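Local coordinates for protein dTDP-4-dehydrorhamnose reductase (Sulfolobus tokodaii, PDB 2GGS) that binds NADPH and probably catalyses the reduction of dTDP-4-dehydrorhamnose to dTDP-L-rhamnose, at residues F140-D145 and T202-V207; E216-I221 and G229-V234. One frame throughout, in Å; residues are numbered along the deposited sequence.

Contact 1 of 2, residues F140-D145 and T202-V207; sequences FALQDD and TGIIHV
Thr202 lies against the turn at Asp144 and Asp145, and here the two segments come closest. Its CB is 3.7 Å from Asp144 O, and its CG2 is likewise 3.7 Å from Asp145 O. With OG1 held between the backbone N and the carbonyl carbon (chi1 64°), CG2 falls beside the backbone N and reaches the Asp145 carbonyl group. The hydroxyl is also near Asp144, but OG1 to Asp144 O measures 3.8 Å, so the touch is van der Waals packing of a methyl and a methine on peptide oxygens. The carboxylates of Asp144 and Asp145 take no share in it: both side chains start away from Thr202, and both residues are exposed.

The second touch is looser. Leu142 brings its CD2 branch to the CD1 tip of Ile204 at 4.4 Å, a marginal apolar contact between methyls. Leu142 also rests on Ile148, and Ile204 on Arg150, so the pair meets over one face of strand 147-151. Leu142 is exposed, and this is the loose, solvent side of the contact. On the other face of the sheet Ile205 turns to Leu196 of helix 186-199.

The bend itself is fastened from within, where helix 129-141 ends. Gln143 NE2 donates to Phe140 O at 3.2 Å with an N-H...O angle of 155°, the oxygen lying in the plane of the amide. Ser146 OG bonds to Ala141 O nearby. Gly203 then enters the sheet through backbone bonds to Ser146 and Ile148. This is the edge of a Rossmann fold: the turn from helix 129-141 into strand 147-151 packs beside the start of 203-206, one of the two edge strands of the parallel sheet.

Contact 2 of 2, residues E216-I221 and G229-V234; sequences ELALKI and GEVKEV
Val231 overlaps Ala218 and Leu219 with its two methyls, one for each neighbour on the helix. CG1 meets Ala218 CB at 3.7 Å. CG2 turns to Leu219, whose CD2 stands 3.7 Å from it; Ala218 CB is somewhat farther from that same CG2, at 4.1 Å. Because CG1 is anti to the backbone N (chi1 -176°) and CG2 is beside it, the fork of the valine opens across two consecutive helix residues.

Leu219 reaches the valine from one flank. The leucine does not point straight at the strand from its CA, but its end swings in: CD2 is the branch that touches, lying alongside the Val231 CB to CG2 bond, 3.7 Å from CB. The side chains cross at a slant. Leu219 is partly exposed, whereas Ala218 is buried, with its CB directed toward the strand. The CA atoms of Leu219 and Val231 are 6.8 Å apart, the shortest such separation between the segments.

Other parts of the fold complete the surroundings. Leu168 of helix 160-169, Phe215 and Ala176 also touch Val231, and Val164 packs on Ala218. Strand 231-234 is hydrogen-bonded in parallel to strand 174-177, covered on this face by helix 214-224. The exposed Glu230 and Lys232 meet in a long salt bridge (OE1 of Glu230 to NZ of Lys232, 3.9 Å), apart from the apolar contact.

Between the two segments only aliphatic groups meet. The contact therefore sets no hydrogen-bonding direction, consistent with helix and strand being held here by apolar packing and by the burial of Ala218 and Val231.

How the contacts relate
Followed from the N terminus, the chain reaches contact 1 as it leaves helix 129-141. That contact closes a long loop, residues 146-201, which carries strand 147-151, helix 160-169, strand 174-177 and helix 186-199 before returning as strand 203-206. Contact 2 follows in series and closes a short one, residues 222-228, between helix 214-224 and strand 231-234; the two neither nest nor cross. Their centres are 35 Å apart, on opposite sides of the chain's centre. Contact 1 belongs to the edge of the seven-stranded parallel sheet, contact 2 to the small two-stranded sheet. Strand 174-177, inside the first loop, pairs with strand 231-234 and so joins the two regions.

Contact 1 of 2, residues F140-D145 and T202-V207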
loop_
_atom_site.group_PDB
_atom_site.type_symbol
_atom_site.label_atom_id
_atom_site.label_comp_id
_atom_site.label_asym_id
_atom_site.label_seq_id
_atom_site.Cartn_x
_atom_site.Cartn_y
_atom_site.Cartn_z
ATOM N N PHE A 140 7.475 8.859 -11.676
ATOM C CA PHE A 140 8.897 9.003 -11.353
ATOM C C PHE A 140 9.608 7.658 -11.207
ATOM O O PHE A 140 10.802 7.563 -11.495
ATOM C CB PHE A 140 9.095 9.769 -10.037
ATOM C CG PHE A 140 8.765 11.243 -10.098
ATOM C CD1 PHE A 140 9.389 12.108 -11.006
ATOM C CD2 PHE A 140 7.838 11.773 -9.186
ATOM C CE1 PHE A 140 9.096 13.499 -10.970
ATOM C CE2 PHE A 140 7.519 13.172 -9.129
ATOM C CZ PHE A 140 8.157 14.025 -10.046
ATOM N N ALA A 141 8.888 6.645 -10.718
ATOM C CA ALA A 141 9.443 5.311 -10.415
ATOM C C ALA A 141 9.663 4.446 -11.660
ATOM O O ALA A 141 10.408 3.461 -11.597
ATOM C CB ALA A 141 8.577 4.589 -9.431
ATOM N N LEU A 142 9.050 4.835 -12.777
ATOM C CA LEU A 142 9.138 4.061 -14.032
ATOM C C LEU A 142 10.560 4.041 -14.548
ATOM O O LEU A 142 11.053 5.065 -14.989
ATOM C CB LEU A 142 8.182 4.623 -15.103
ATOM C CG LEU A 142 6.751 4.120 -14.981
ATOM C CD1 LEU A 142 5.719 5.065 -15.646
ATOM C CD2 LEU A 142 6.657 2.707 -15.572
ATOM N N GLN A 143 11.210 2.872 -14.462
ATOM C CA GLN A 143 12.603 2.729 -14.874
ATOM C C GLN A 143 12.790 1.341 -15.477
ATOM O O GLN A 143 12.108 0.393 -15.072
ATOM C CB GLN A 143 13.583 2.944 -13.698
ATOM C CG GLN A 143 13.449 4.272 -12.942
ATOM C CD GLN A 143 13.784 5.497 -13.798
ATOM O OE1 GLN A 143 14.635 5.436 -14.684
ATOM N NE2 GLN A 143 13.108 6.621 -13.528
ATOM N N ASP A 144 13.717 1.209 -16.430
ATOM C CA ASP A 144 13.936 -0.095 -17.064
ATOM C C ASP A 144 14.159 -1.208 -16.055
ATOM O O ASP A 144 13.646 -2.318 -16.239
ATOM C CB ASP A 144 15.078 -0.034 -18.079
ATOM C CG ASP A 144 14.650 0.604 -19.399
ATOM O OD1 ASP A 144 15.483 0.651 -20.328
ATOM O OD2 ASP A 144 13.476 1.039 -19.518
ATOM N N ASP A 145 14.842 -0.896 -14.956
ATOM C CA ASP A 145 15.167 -1.891 -13.937
ATOM C C ASP A 145 14.498 -1.704 -12.553
ATOM O O ASP A 145 14.968 -2.252 -11.564
ATOM C CB ASP A 145 16.691 -2.005 -13.780
ATOM C CG ASP A 145 17.358 -0.688 -13.355
ATOM O OD1 ASP A 145 16.677 0.367 -13.183
ATOM O OD2 ASP A 145 18.603 -0.714 -13.241
ATOM N N THR A 202 11.050 -6.797 -12.738
ATOM C CA THR A 202 11.014 -5.383 -13.135
ATOM C C THR A 202 9.694 -5.110 -13.860
ATOM O O THR A 202 8.967 -6.062 -14.204
ATOM C CB THR A 202 12.243 -4.957 -14.005
ATOM O OG1 THR A 202 12.240 -5.664 -15.254
ATOM C CG2 THR A 202 13.568 -5.219 -13.288
ATOM N N GLY A 203 9.357 -3.830 -14.060
ATOM C CA GLY A 203 8.117 -3.444 -14.741
ATOM C C GLY A 203 7.017 -3.056 -13.763
ATOM O O GLY A 203 7.287 -2.385 -12.764
ATOM N N ILE A 204 5.784 -3.459 -14.055
ATOM C CA ILE A 204 4.663 -3.226 -13.136
ATOM C C ILE A 204 4.041 -4.586 -12.802
ATOM O O ILE A 204 4.021 -5.474 -13.652
ATOM C CB ILE A 204 3.598 -2.310 -13.760
ATOM C CG1 ILE A 204 4.246 -1.012 -14.246
ATOM C CG2 ILE A 204 2.471 -2.016 -12.750
ATOM C CD1 ILE A 204 3.327 -0.111 -15.001
ATOM N N ILE A 205 3.600 -4.776 -11.564
ATOM C CA ILE A 205 2.944 -6.043 -11.175
ATOM C C ILE A 205 1.847 -5.726 -10.173
ATOM O O ILE A 205 2.050 -4.885 -9.302
ATOM C CB ILE A 205 3.934 -7.132 -10.657
ATOM C CG1 ILE A 205 3.269 -8.515 -10.466
ATOM C CG2 ILE A 205 4.582 -6.712 -9.318
ATOM C CD1 ILE A 205 4.297 -9.622 -10.139
ATOM N N HIS A 206 0.688 -6.350 -10.348
ATOM C CA HIS A 206 -0.422 -6.211 -9.389
ATOM C C HIS A 206 -0.377 -7.319 -8.377
ATOM O O HIS A 206 -0.368 -8.509 -8.747
ATOM C CB HIS A 206 -1.783 -6.231 -10.089
ATOM C CG HIS A 206 -2.057 -4.999 -10.884
ATOM N ND1 HIS A 206 -3.199 -4.829 -11.629
ATOM C CD2 HIS A 206 -1.318 -3.869 -11.056
ATOM C CE1 HIS A 206 -3.161 -3.640 -12.218
ATOM N NE2 HIS A 206 -2.049 -3.024 -11.850
ATOM N N VAL A 207 -0.371 -6.967 -7.097
ATOM C CA VAL A 207 -0.422 -7.974 -6.031
ATOM C C VAL A 207 -1.504 -7.519 -5.024
ATOM O O VAL A 207 -1.250 -6.662 -4.184
ATOM C CB VAL A 207 0.949 -8.181 -5.310
ATOM C CG1 VAL A 207 0.849 -9.284 -4.287
ATOM C CG2 VAL A 207 2.088 -8.486 -6.296
#

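Contact 2 of 2, residues E216-I221 and G229-V234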
loop_
_atom_site.group_PDB
_atom_site.type_symbol
_atom_site.label_atom_id
_atom_site.label_comp_id
_atom_site.label_asym_id
_atom_site.label_seq_id
_atom_site.Cartn_x
_atom_site.Cartn_y
_atom_site.Cartn_z
ATOM N N GLU A 216 -20.143 -6.692 1.723
ATOM C CA GLU A 216 -20.002 -8.108 2.027
ATOM C C GLU A 216 -18.867 -8.273 3.035
ATOM O O GLU A 216 -18.974 -9.054 3.980
ATOM C CB GLU A 216 -19.765 -8.970 0.786
ATOM C CG GLU A 216 -19.571 -10.443 1.186
ATOM C CD GLU A 216 -19.178 -11.397 0.070
ATOM O OE1 GLU A 216 -18.659 -10.950 -0.971
ATOM O OE2 GLU A 216 -19.363 -12.638 0.282
ATOM N N LEU A 217 -17.774 -7.524 2.835
ATOM C CA LEU A 217 -16.625 -7.666 3.727
ATOM C C LEU A 217 -16.997 -7.349 5.171
ATOM O O LEU A 217 -16.639 -8.091 6.083
ATOM C CB LEU A 217 -15.453 -6.785 3.260
ATOM C CG LEU A 217 -14.175 -6.809 4.106
ATOM C CD1 LEU A 217 -13.682 -8.235 4.310
ATOM C CD2 LEU A 217 -13.108 -5.990 3.426
ATOM N N ALA A 218 -17.755 -6.266 5.351
ATOM C CA ALA A 218 -18.167 -5.808 6.666
ATOM C C ALA A 218 -19.054 -6.862 7.341
ATOM O O ALA A 218 -18.854 -7.178 8.504
ATOM C CB ALA A 218 -18.892 -4.478 6.544
ATOM N N LEU A 219 -19.993 -7.420 6.574
ATOM C CA LEU A 219 -20.909 -8.439 7.099
ATOM C C LEU A 219 -20.207 -9.769 7.386
ATOM O O LEU A 219 -20.591 -10.465 8.344
ATOM C CB LEU A 219 -22.094 -8.658 6.158
ATOM C CG LEU A 219 -23.129 -7.539 6.087
ATOM C CD1 LEU A 219 -24.218 -7.832 5.060
ATOM C CD2 LEU A 219 -23.766 -7.292 7.445
ATOM N N LYS A 220 -19.205 -10.126 6.570
ATOM C CA LYS A 220 -18.364 -11.296 6.861
ATOM C C LYS A 220 -17.687 -11.106 8.187
ATOM O O LYS A 220 -17.674 -12.060 8.987
ATOM C CB LYS A 220 -17.249 -11.558 5.832
ATOM C CG LYS A 220 -17.688 -12.154 4.543
ATOM C CD LYS A 220 -16.454 -12.489 3.710
ATOM C CE LYS A 220 -15.851 -13.809 4.171
ATOM N NZ LYS A 220 -16.868 -14.889 3.961
ATOM N N ILE A 221 -17.125 -9.915 8.454
ATOM C CA ILE A 221 -16.458 -9.763 9.736
ATOM C C ILE A 221 -17.461 -9.690 10.899
ATOM O O ILE A 221 -17.192 -10.243 11.961
ATOM C CB ILE A 221 -15.286 -8.707 9.845
ATOM C CG1 ILE A 221 -15.601 -7.582 10.818
ATOM C CG2 ILE A 221 -14.594 -8.307 8.512
ATOM C CD1 ILE A 221 -14.411 -6.848 11.232
ATOM N N GLY A 229 -24.228 -4.263 16.329
ATOM C CA GLY A 229 -24.026 -3.093 15.482
ATOM C C GLY A 229 -24.338 -3.404 14.042
ATOM O O GLY A 229 -24.042 -4.490 13.547
ATOM N N GLU A 230 -24.900 -2.437 13.349
ATOM C CA GLU A 230 -25.456 -2.664 12.034
ATOM C C GLU A 230 -24.498 -2.281 10.922
ATOM O O GLU A 230 -23.673 -1.373 11.072
ATOM C CB GLU A 230 -26.740 -1.856 11.894
ATOM C CG GLU A 230 -27.395 -1.936 10.520
ATOM C CD GLU A 230 -28.649 -1.079 10.390
ATOM O OE1 GLU A 230 -28.875 -0.207 11.269
ATOM O OE2 GLU A 230 -29.395 -1.286 9.394
ATOM N N VAL A 231 -24.623 -2.974 9.798
ATOM C CA VAL A 231 -23.941 -2.544 8.600
ATOM C C VAL A 231 -24.946 -1.988 7.617
ATOM O O VAL A 231 -25.856 -2.699 7.173
ATOM C CB VAL A 231 -23.104 -3.675 7.930
ATOM C CG1 VAL A 231 -22.338 -3.111 6.723
ATOM C CG2 VAL A 231 -22.171 -4.313 8.942
ATOM N N LYS A 232 -24.750 -0.717 7.268
ATOM C CA LYS A 232 -25.523 -0.055 6.231
ATOM C C LYS A 232 -24.643 0.326 5.064
ATOM O O LYS A 232 -23.667 1.071 5.220
ATOM C CB LYS A 232 -26.227 1.195 6.783
ATOM C CG LYS A 232 -27.332 0.898 7.752
ATOM C CD LYS A 232 -28.299 2.071 7.843
ATOM C CE LYS A 232 -29.252 1.922 9.030
ATOM N NZ LYS A 232 -29.736 3.237 9.575
ATOM N N GLU A 233 -24.993 -0.194 3.901
ATOM C CA GLU A 233 -24.360 0.190 2.655
ATOM C C GLU A 233 -24.875 1.558 2.208
ATOM O O GLU A 233 -26.085 1.819 2.223
ATOM C CB GLU A 233 -24.652 -0.852 1.589
ATOM C CG GLU A 233 -23.808 -0.760 0.333
ATOM C CD GLU A 233 -24.030 -1.952 -0.589
ATOM O OE1 GLU A 233 -25.176 -2.454 -0.652
ATOM O OE2 GLU A 233 -23.074 -2.431 -1.231
ATOM N N VAL A 234 -23.959 2.420 1.783
ATOM C CA VAL A 234 -24.328 3.762 1.303
ATOM C C VAL A 234 -23.679 4.041 -0.067
ATOM O O VAL A 234 -22.564 3.577 -0.329
ATOM C CB VAL A 234 -23.955 4.854 2.346
ATOM C CG1 VAL A 234 -24.745 4.681 3.632
ATOM C CG2 VAL A 234 -22.476 4.836 2.677
#